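Local coordinates for protein translation initiation factor eIF2B, subunit delta (Archaeoglobus fulgidus, PDB 1T5O) that probably catalyses the interconversion of methylthioribose-1-phosphate and methylthioribulose-1-phosphate, a step in methionine biosynthesis, at residues 185-189 and 190-194; 241-244 and 245-249; 127-130 and 131-134; 251-254 and 255-259. All coordinates share one frame; numbering follows the deposited sequence.

Interaction 1: 185-189 and 190-194; sequences ACETR and PLNQG
The amide nitrogen ND2 of N192 is shared between two oxygens. N192 ND2 donates to E187 OE1 at 3.0 Å from above the carboxylate plane, and it also bonds S195 OG. The carboxylate and amide planes are 82° apart. The amide is used at both ends: R189 NH1 donates to N192 OD1 at 3.1 Å, a bond lying in the carbonyl plane and near the guanidinium plane. R189 NE in turn forms a salt bridge with E187 of the second subunit, and E187 is paired likewise with R189 of that chain. With CG beside its own backbone N (chi1 -72°), N192 brings the amide back to E187 and R189. An alanine here would probably leave R189 NH1 without this acceptor and take one of the holds off E187 OE1. P190 follows a cis peptide bond, and P190 CB lies over one face of the R189 guanidinium. Nearby, T188 OG1 donates to C186 O at 2.8 Å, and G194 CA lies 3.3 Å from C186 O in a CA-H...O contact. Q193, a predicted substrate-binding residue, starts the helix. The loop joins strand 182-186 to helix 193-204, the first half of a beta-alpha-beta unit that returns to strand 208-212 in the mostly parallel sheet.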
# COMPACT_ATOMS: atom_id res chain seq x y z
N ALA A 185 -4.06 2.66 -12.24
CA ALA A 185 -4.05 3.54 -11.07
C ALA A 185 -3.67 2.84 -9.77
O ALA A 185 -4.26 1.82 -9.41
CB ALA A 185 -5.44 4.17 -10.91
N CYS A 186 -2.70 3.41 -9.05
CA CYS A 186 -2.30 2.87 -7.75
C CYS A 186 -3.33 3.31 -6.71
O CYS A 186 -3.71 4.48 -6.70
CB CYS A 186 -0.92 3.40 -7.37
SG CYS A 186 0.31 2.69 -8.44
N GLU A 187 -3.75 2.39 -5.84
CA GLU A 187 -4.79 2.72 -4.86
C GLU A 187 -4.41 3.92 -4.02
O GLU A 187 -5.29 4.68 -3.62
CB GLU A 187 -5.13 1.51 -3.98
CG GLU A 187 -4.14 1.22 -2.87
CD GLU A 187 -4.57 0.06 -1.97
OE1 GLU A 187 -5.79 -0.13 -1.75
OE2 GLU A 187 -3.68 -0.65 -1.45
N THR A 188 -3.11 4.10 -3.79
CA THR A 188 -2.56 5.22 -3.03
C THR A 188 -2.90 5.23 -1.53
O THR A 188 -3.74 6.00 -1.07
CB THR A 188 -2.98 6.60 -3.67
OG1 THR A 188 -2.71 6.57 -5.08
CG2 THR A 188 -2.19 7.77 -3.03
N ARG A 189 -2.24 4.36 -0.78
CA ARG A 189 -2.46 4.30 0.67
C ARG A 189 -1.87 5.56 1.34
O ARG A 189 -1.05 6.23 0.74
CB ARG A 189 -1.80 3.03 1.23
CG ARG A 189 -2.53 1.76 0.77
CD ARG A 189 -3.84 1.66 1.48
NE ARG A 189 -3.62 1.43 2.91
CZ ARG A 189 -4.53 1.62 3.86
NH1 ARG A 189 -5.75 2.06 3.54
NH2 ARG A 189 -4.23 1.37 5.13
N PRO A 190 -2.30 5.91 2.56
CA PRO A 190 -3.32 5.21 3.36
C PRO A 190 -4.74 5.77 3.20
O PRO A 190 -5.67 5.25 3.81
CB PRO A 190 -2.81 5.39 4.79
CG PRO A 190 -2.34 6.81 4.75
CD PRO A 190 -1.56 6.86 3.41
N LEU A 191 -4.92 6.81 2.39
CA LEU A 191 -6.25 7.41 2.21
C LEU A 191 -6.99 6.95 0.96
O LEU A 191 -8.14 7.33 0.76
CB LEU A 191 -6.15 8.94 2.21
CG LEU A 191 -6.78 9.66 3.41
CD1 LEU A 191 -6.57 8.86 4.68
CD2 LEU A 191 -6.19 11.07 3.53
N ASN A 192 -6.32 6.16 0.12
CA ASN A 192 -6.90 5.61 -1.11
C ASN A 192 -7.49 6.58 -2.12
O ASN A 192 -8.58 6.33 -2.68
CB ASN A 192 -7.97 4.58 -0.77
CG ASN A 192 -7.38 3.30 -0.23
OD1 ASN A 192 -6.84 3.27 0.89
ND2 ASN A 192 -7.46 2.24 -1.03
N GLN A 193 -6.79 7.67 -2.38
CA GLN A 193 -7.28 8.62 -3.36
C GLN A 193 -7.33 7.99 -4.75
O GLN A 193 -8.17 8.37 -5.58
CB GLN A 193 -6.40 9.86 -3.38
CG GLN A 193 -6.49 10.66 -2.08
CD GLN A 193 -5.32 10.38 -1.12
OE1 GLN A 193 -4.70 9.30 -1.14
NE2 GLN A 193 -5.03 11.37 -0.27
N GLY A 194 -6.43 7.05 -5.01
CA GLY A 194 -6.37 6.38 -6.30
C GLY A 194 -7.57 5.48 -6.57
O GLY A 194 -8.15 5.52 -7.67

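Interaction 2: 241-244 and 245-249; sequences VFNK and IGTYT
K244 and T247 close a type II beta turn that leads from strand 240-244 into helix 247-256. The carbonyl oxygen of K244 accepts two bonds, both in its carbonyl plane. T247 N donates to K244 O at 3.1 Å and T247 OG1 donates to K244 O at 2.8 Å. The hydroxyl is also an acceptor: N243 ND2 donates to T247 OG1 at 2.9 Å, with the oxygen tilted 22° from the amide plane. T247 OG1 therefore acts as donor and acceptor at once, in a buried place. Its position beside the backbone N (chi1 -59°) lets the hydroxyl and the amide of one residue reach the same carbonyl. The N243 and T247 side chains cross at about a right angle, and the methyl T247 CG2 comes to 4.0 Å from N243 CB.

G246 holds the N-cap position. At a phi this positive (114°), any side chain on G246 would run into the preceding carbonyl oxygen. The G246 and Y248 amides are satisfied by the two carboxylate oxygens of D310, on strand 309-313.

N243 and K244 are predicted to bind substrate. N243 lies close to D234, the predicted proton donor. The K244 chain leads away from the turn, toward Q193 and C154, bending at both chi2 and chi3. Its aliphatic part still packs on the next residue, with K244 CD 3.6 Å from I245 CD1.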
# COMPACT_ATOMS: atom_id res chain seq x y z
N VAL A 241 10.61 17.08 -6.69
CA VAL A 241 9.17 17.20 -6.81
C VAL A 241 8.54 16.60 -5.55
O VAL A 241 8.74 15.43 -5.26
CB VAL A 241 8.64 16.42 -8.04
CG1 VAL A 241 7.13 16.43 -8.04
CG2 VAL A 241 9.15 17.09 -9.35
N PHE A 242 7.82 17.41 -4.78
CA PHE A 242 7.11 16.88 -3.62
C PHE A 242 5.69 16.50 -4.07
O PHE A 242 4.98 17.31 -4.67
CB PHE A 242 7.05 17.89 -2.46
CG PHE A 242 8.39 18.08 -1.74
CD1 PHE A 242 9.36 18.93 -2.26
CD2 PHE A 242 8.67 17.37 -0.57
CE1 PHE A 242 10.60 19.08 -1.63
CE2 PHE A 242 9.93 17.51 0.07
CZ PHE A 242 10.89 18.38 -0.48
N ASN A 243 5.27 15.26 -3.80
CA ASN A 243 3.92 14.82 -4.17
C ASN A 243 3.47 13.80 -3.14
O ASN A 243 4.26 13.44 -2.27
CB ASN A 243 3.94 14.23 -5.59
CG ASN A 243 2.56 14.09 -6.16
OD1 ASN A 243 1.77 15.04 -6.13
ND2 ASN A 243 2.24 12.90 -6.68
N LYS A 244 2.22 13.34 -3.21
CA LYS A 244 1.68 12.35 -2.25
C LYS A 244 2.69 11.23 -1.95
O LYS A 244 3.27 10.67 -2.89
CB LYS A 244 0.39 11.73 -2.81
CG LYS A 244 -0.22 10.65 -1.90
CD LYS A 244 -0.56 11.23 -0.52
CE LYS A 244 -1.51 12.42 -0.65
NZ LYS A 244 -1.91 13.06 0.65
N ILE A 245 2.91 10.90 -0.68
CA ILE A 245 3.89 9.83 -0.38
C ILE A 245 3.69 8.62 -1.26
O ILE A 245 2.56 8.16 -1.48
CB ILE A 245 3.84 9.20 1.06
CG1 ILE A 245 2.77 9.86 1.87
CG2 ILE A 245 5.27 9.09 1.68
CD1 ILE A 245 1.48 9.22 1.62
N GLY A 246 4.80 8.07 -1.73
CA GLY A 246 4.73 6.89 -2.57
C GLY A 246 5.20 7.23 -3.96
O GLY A 246 5.73 6.38 -4.68
N THR A 247 5.02 8.49 -4.34
CA THR A 247 5.42 8.95 -5.66
C THR A 247 6.90 8.66 -5.91
O THR A 247 7.27 8.15 -6.98
CB THR A 247 5.15 10.47 -5.83
OG1 THR A 247 3.76 10.72 -5.64
CG2 THR A 247 5.56 10.94 -7.22
N TYR A 248 7.75 8.96 -4.93
CA TYR A 248 9.19 8.72 -5.08
C TYR A 248 9.45 7.24 -5.37
O TYR A 248 10.25 6.89 -6.26
CB TYR A 248 9.98 9.17 -3.83
CG TYR A 248 11.41 8.64 -3.82
CD1 TYR A 248 11.84 7.71 -2.85
CD2 TYR A 248 12.30 9.02 -4.82
CE1 TYR A 248 13.14 7.17 -2.90
CE2 TYR A 248 13.60 8.49 -4.88
CZ TYR A 248 14.01 7.57 -3.91
OH TYR A 248 15.29 7.06 -3.95
N THR A 249 8.78 6.36 -4.62
CA THR A 249 8.95 4.92 -4.84
C THR A 249 8.64 4.58 -6.28
O THR A 249 9.38 3.87 -6.92
CB THR A 249 8.02 4.09 -3.93
OG1 THR A 249 8.34 4.36 -2.58
CG2 THR A 249 8.21 2.56 -4.17

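Interaction 3: 127-130 and 131-134; sequences EEDV and ERNR
D129 and R132 form a salt bridge one helical turn apart. D129 OD2 meets R132 NH1 at 2.8 Å, although the hydrogen bond in it is weak, with an angle of 128° at the hydrogen. The carboxylate and guanidinium planes are 44° apart. R132 runs extended through chi2, then bends at chi3 (-78°), which folds the guanidinium back over the helix. One face of it comes to lie over D129 CA, 3.2 Å from the plane. R132 NH2 also has a long, weak ion pair with E51. A leucine in place of R132 would probably leave D129 OD2 without its charged mate.

These residues belong to the long helix 111-141, with the usual backbone bonds from each residue to the fourth one on. E131 runs alongside E128, pointing the same way, with E131 OE1 3.5 Å from E128 CG. A water ties D129 to N133: it donates to D129 OD2 at 3.0 Å and to N133 OD1 at 2.8 Å. D129 OD1 accepts from V162 N, and N133 ND2 bonds D163 O, so this face of the helix grips the loop at 161-163.

R134 stays extended from CG to NE and lays its guanidinium against V130, whose CG1 sits 3.6 Å above the plane, toward the rim. A second water accepts from R134 NH2 and donates weakly to E127 OE2. E127 OE1 forms a salt bridge with R4.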
# COMPACT_ATOMS: atom_id res chain seq x y z
N GLU A 127 -12.32 29.74 -13.97
CA GLU A 127 -12.24 29.61 -15.42
C GLU A 127 -10.78 29.52 -15.88
O GLU A 127 -10.45 28.79 -16.81
CB GLU A 127 -12.88 30.84 -16.06
CG GLU A 127 -12.76 30.90 -17.56
CD GLU A 127 -13.58 29.82 -18.24
OE1 GLU A 127 -14.36 29.12 -17.55
OE2 GLU A 127 -13.44 29.68 -19.47
N GLU A 128 -9.93 30.32 -15.24
CA GLU A 128 -8.51 30.30 -15.57
C GLU A 128 -7.88 28.96 -15.20
O GLU A 128 -7.00 28.50 -15.89
CB GLU A 128 -7.80 31.43 -14.86
CG GLU A 128 -8.27 32.80 -15.34
CD GLU A 128 -7.53 33.92 -14.64
OE1 GLU A 128 -7.18 33.76 -13.45
OE2 GLU A 128 -7.32 34.96 -15.30
N ASP A 129 -8.34 28.34 -14.11
CA ASP A 129 -7.78 27.04 -13.76
C ASP A 129 -8.15 26.02 -14.84
O ASP A 129 -7.34 25.18 -15.26
CB ASP A 129 -8.30 26.53 -12.42
CG ASP A 129 -7.74 25.15 -12.09
OD1 ASP A 129 -8.54 24.20 -11.82
OD2 ASP A 129 -6.49 25.01 -12.12
N VAL A 130 -9.39 26.08 -15.31
CA VAL A 130 -9.81 25.13 -16.33
C VAL A 130 -8.97 25.33 -17.60
O VAL A 130 -8.46 24.37 -18.19
CB VAL A 130 -11.31 25.28 -16.67
CG1 VAL A 130 -11.73 24.22 -17.69
CG2 VAL A 130 -12.14 25.13 -15.39
N GLU A 131 -8.80 26.59 -18.00
CA GLU A 131 -8.03 26.90 -19.20
C GLU A 131 -6.57 26.45 -19.07
O GLU A 131 -6.01 25.88 -20.00
CB GLU A 131 -8.14 28.41 -19.54
CG GLU A 131 -7.68 29.40 -18.49
CD GLU A 131 -8.05 30.87 -18.82
OE1 GLU A 131 -7.22 31.79 -18.55
OE2 GLU A 131 -9.17 31.11 -19.34
N ARG A 132 -5.97 26.68 -17.90
CA ARG A 132 -4.60 26.25 -17.60
C ARG A 132 -4.41 24.73 -17.75
O ARG A 132 -3.41 24.26 -18.29
CB ARG A 132 -4.22 26.61 -16.15
CG ARG A 132 -3.47 27.91 -16.01
CD ARG A 132 -2.90 28.15 -14.59
NE ARG A 132 -3.91 28.59 -13.62
CZ ARG A 132 -4.49 27.79 -12.73
NH1 ARG A 132 -4.16 26.50 -12.67
NH2 ARG A 132 -5.39 28.28 -11.89
N ASN A 133 -5.37 23.97 -17.24
CA ASN A 133 -5.31 22.51 -17.30
C ASN A 133 -5.47 21.98 -18.71
O ASN A 133 -4.80 21.03 -19.08
CB ASN A 133 -6.37 21.89 -16.38
CG ASN A 133 -6.06 22.12 -14.93
OD1 ASN A 133 -4.89 22.31 -14.58
ND2 ASN A 133 -7.07 22.12 -14.06
N ARG A 134 -6.36 22.60 -19.50
CA ARG A 134 -6.55 22.19 -20.90
C ARG A 134 -5.29 22.52 -21.72
O ARG A 134 -4.87 21.75 -22.58
CB ARG A 134 -7.74 22.92 -21.55
CG ARG A 134 -9.14 22.52 -21.07
CD ARG A 134 -10.12 23.14 -22.07
NE ARG A 134 -11.47 23.37 -21.59
CZ ARG A 134 -12.08 24.55 -21.69
NH1 ARG A 134 -11.45 25.58 -22.24
NH2 ARG A 134 -13.31 24.71 -21.23
O HOH W 1 -15.01 27.40 -21.53
O HOH W 2 -4.02 23.37 -12.11

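Interaction 4: 251-254 and 255-259; sequences SVVA and KHHNI
A254 O, in the last turn of helix 247-256, accepts from I259 N at 2.9 Å, with an angle of 176° at the hydrogen. Past the helix end the chain folds back and brings I259 CB to 4.1 Å from A254 CB, an apolar contact. Both side chains also pack on M221 of helix 217-222 and on V229 of strand 228-231.

This is a Schellman motif. N258 is the C-prime residue, with a positive phi of 55°, and N258 N donates to K255 O at 3.1 Å. The chain so reverses out of helix 247-256 toward strand 261-264.

V253 offers its carbonyl to two donors of one residue. H257 N and H257 ND1 each lie 3.1 Å from V253 O. The oxygen is close to the imidazole plane, but the ring nitrogen comes from above the carbonyl plane. H257 CG lies beside the backbone N (chi1 -77°), and this directs ND1 back along the helix, alongside V253 CG1. The ring is probably held at both nitrogens, by V253 O at ND1 and by Y248 OH of the second subunit at NE2.

K255 continues the ordinary helical pattern, with K255 N donating to S251 O at 3.0 Å. Its chain bends at chi2, chi3 and chi4, and NZ bonds the backbone oxygen of E315.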
# COMPACT_ATOMS: atom_id res chain seq x y z
N SER A 251 8.79 6.47 -8.79
CA SER A 251 9.84 7.03 -9.64
C SER A 251 11.10 6.15 -9.68
O SER A 251 11.81 6.11 -10.70
CB SER A 251 10.20 8.47 -9.21
OG SER A 251 11.20 8.49 -8.19
N VAL A 252 11.39 5.44 -8.60
CA VAL A 252 12.60 4.62 -8.56
C VAL A 252 12.42 3.39 -9.46
O VAL A 252 13.32 3.03 -10.21
CB VAL A 252 12.92 4.16 -7.10
CG1 VAL A 252 14.06 3.09 -7.09
CG2 VAL A 252 13.37 5.37 -6.28
N VAL A 253 11.25 2.75 -9.39
CA VAL A 253 10.97 1.57 -10.20
C VAL A 253 10.95 1.97 -11.68
O VAL A 253 11.55 1.31 -12.53
CB VAL A 253 9.63 0.93 -9.76
CG1 VAL A 253 9.34 -0.33 -10.60
CG2 VAL A 253 9.71 0.54 -8.28
N ALA A 254 10.28 3.09 -12.00
CA ALA A 254 10.23 3.55 -13.37
C ALA A 254 11.63 3.85 -13.92
O ALA A 254 11.95 3.49 -15.05
CB ALA A 254 9.33 4.80 -13.48
N LYS A 255 12.46 4.51 -13.14
CA LYS A 255 13.82 4.84 -13.57
C LYS A 255 14.61 3.55 -13.88
O LYS A 255 15.25 3.44 -14.92
CB LYS A 255 14.51 5.66 -12.46
CG LYS A 255 15.99 5.89 -12.65
CD LYS A 255 16.29 6.29 -14.09
CE LYS A 255 15.76 7.66 -14.40
NZ LYS A 255 16.75 8.64 -13.91
N HIS A 256 14.51 2.56 -13.00
CA HIS A 256 15.22 1.30 -13.22
C HIS A 256 14.76 0.59 -14.50
O HIS A 256 15.55 -0.11 -15.14
CB HIS A 256 14.99 0.35 -12.04
CG HIS A 256 15.79 -0.91 -12.16
ND1 HIS A 256 17.15 -0.94 -11.92
CD2 HIS A 256 15.46 -2.14 -12.62
CE1 HIS A 256 17.62 -2.14 -12.22
NE2 HIS A 256 16.62 -2.89 -12.65
N HIS A 257 13.48 0.75 -14.83
CA HIS A 257 12.90 0.14 -16.02
C HIS A 257 12.87 1.03 -17.25
O HIS A 257 12.26 0.67 -18.26
CB HIS A 257 11.47 -0.35 -15.71
CG HIS A 257 11.46 -1.62 -14.93
ND1 HIS A 257 11.41 -1.66 -13.55
CD2 HIS A 257 11.64 -2.90 -15.33
CE1 HIS A 257 11.56 -2.90 -13.14
NE2 HIS A 257 11.71 -3.68 -14.19
N ASN A 258 13.53 2.17 -17.16
CA ASN A 258 13.59 3.12 -18.28
C ASN A 258 12.21 3.52 -18.78
O ASN A 258 11.97 3.63 -19.99
CB ASN A 258 14.39 2.53 -19.43
CG ASN A 258 15.76 2.11 -19.01
OD1 ASN A 258 16.22 1.01 -19.35
ND2 ASN A 258 16.44 2.98 -18.27
N ILE A 259 11.29 3.72 -17.85
CA ILE A 259 9.94 4.12 -18.21
C ILE A 259 9.82 5.63 -18.00
O ILE A 259 10.10 6.12 -16.93
CB ILE A 259 8.93 3.38 -17.34
CG1 ILE A 259 9.09 1.89 -17.60
CG2 ILE A 259 7.52 3.88 -17.64
CD1 ILE A 259 7.95 1.04 -17.07

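In the fold
From the N terminus the order is interaction 3, 1, 2, 4. They lie in series; none nests in or crosses another. Interaction 3 closes no loop: it lies within helix 111-141, about 24 Å from interaction 2, centre to centre, and on the opposite side of the chain's centre from interactions 1 and 2. Interaction 1 closes the loop from strand 182-186 to helix 193-204, and interaction 2 the turn from strand 240-244 to helix 247-256. These two touch, through Q193 and T188 against K244, bringing predicted substrate-binding residues together. Interactions 2 and 4 mark the start and end of helix 247-256. Interactions 1, 2 and 4 all reach the second subunit.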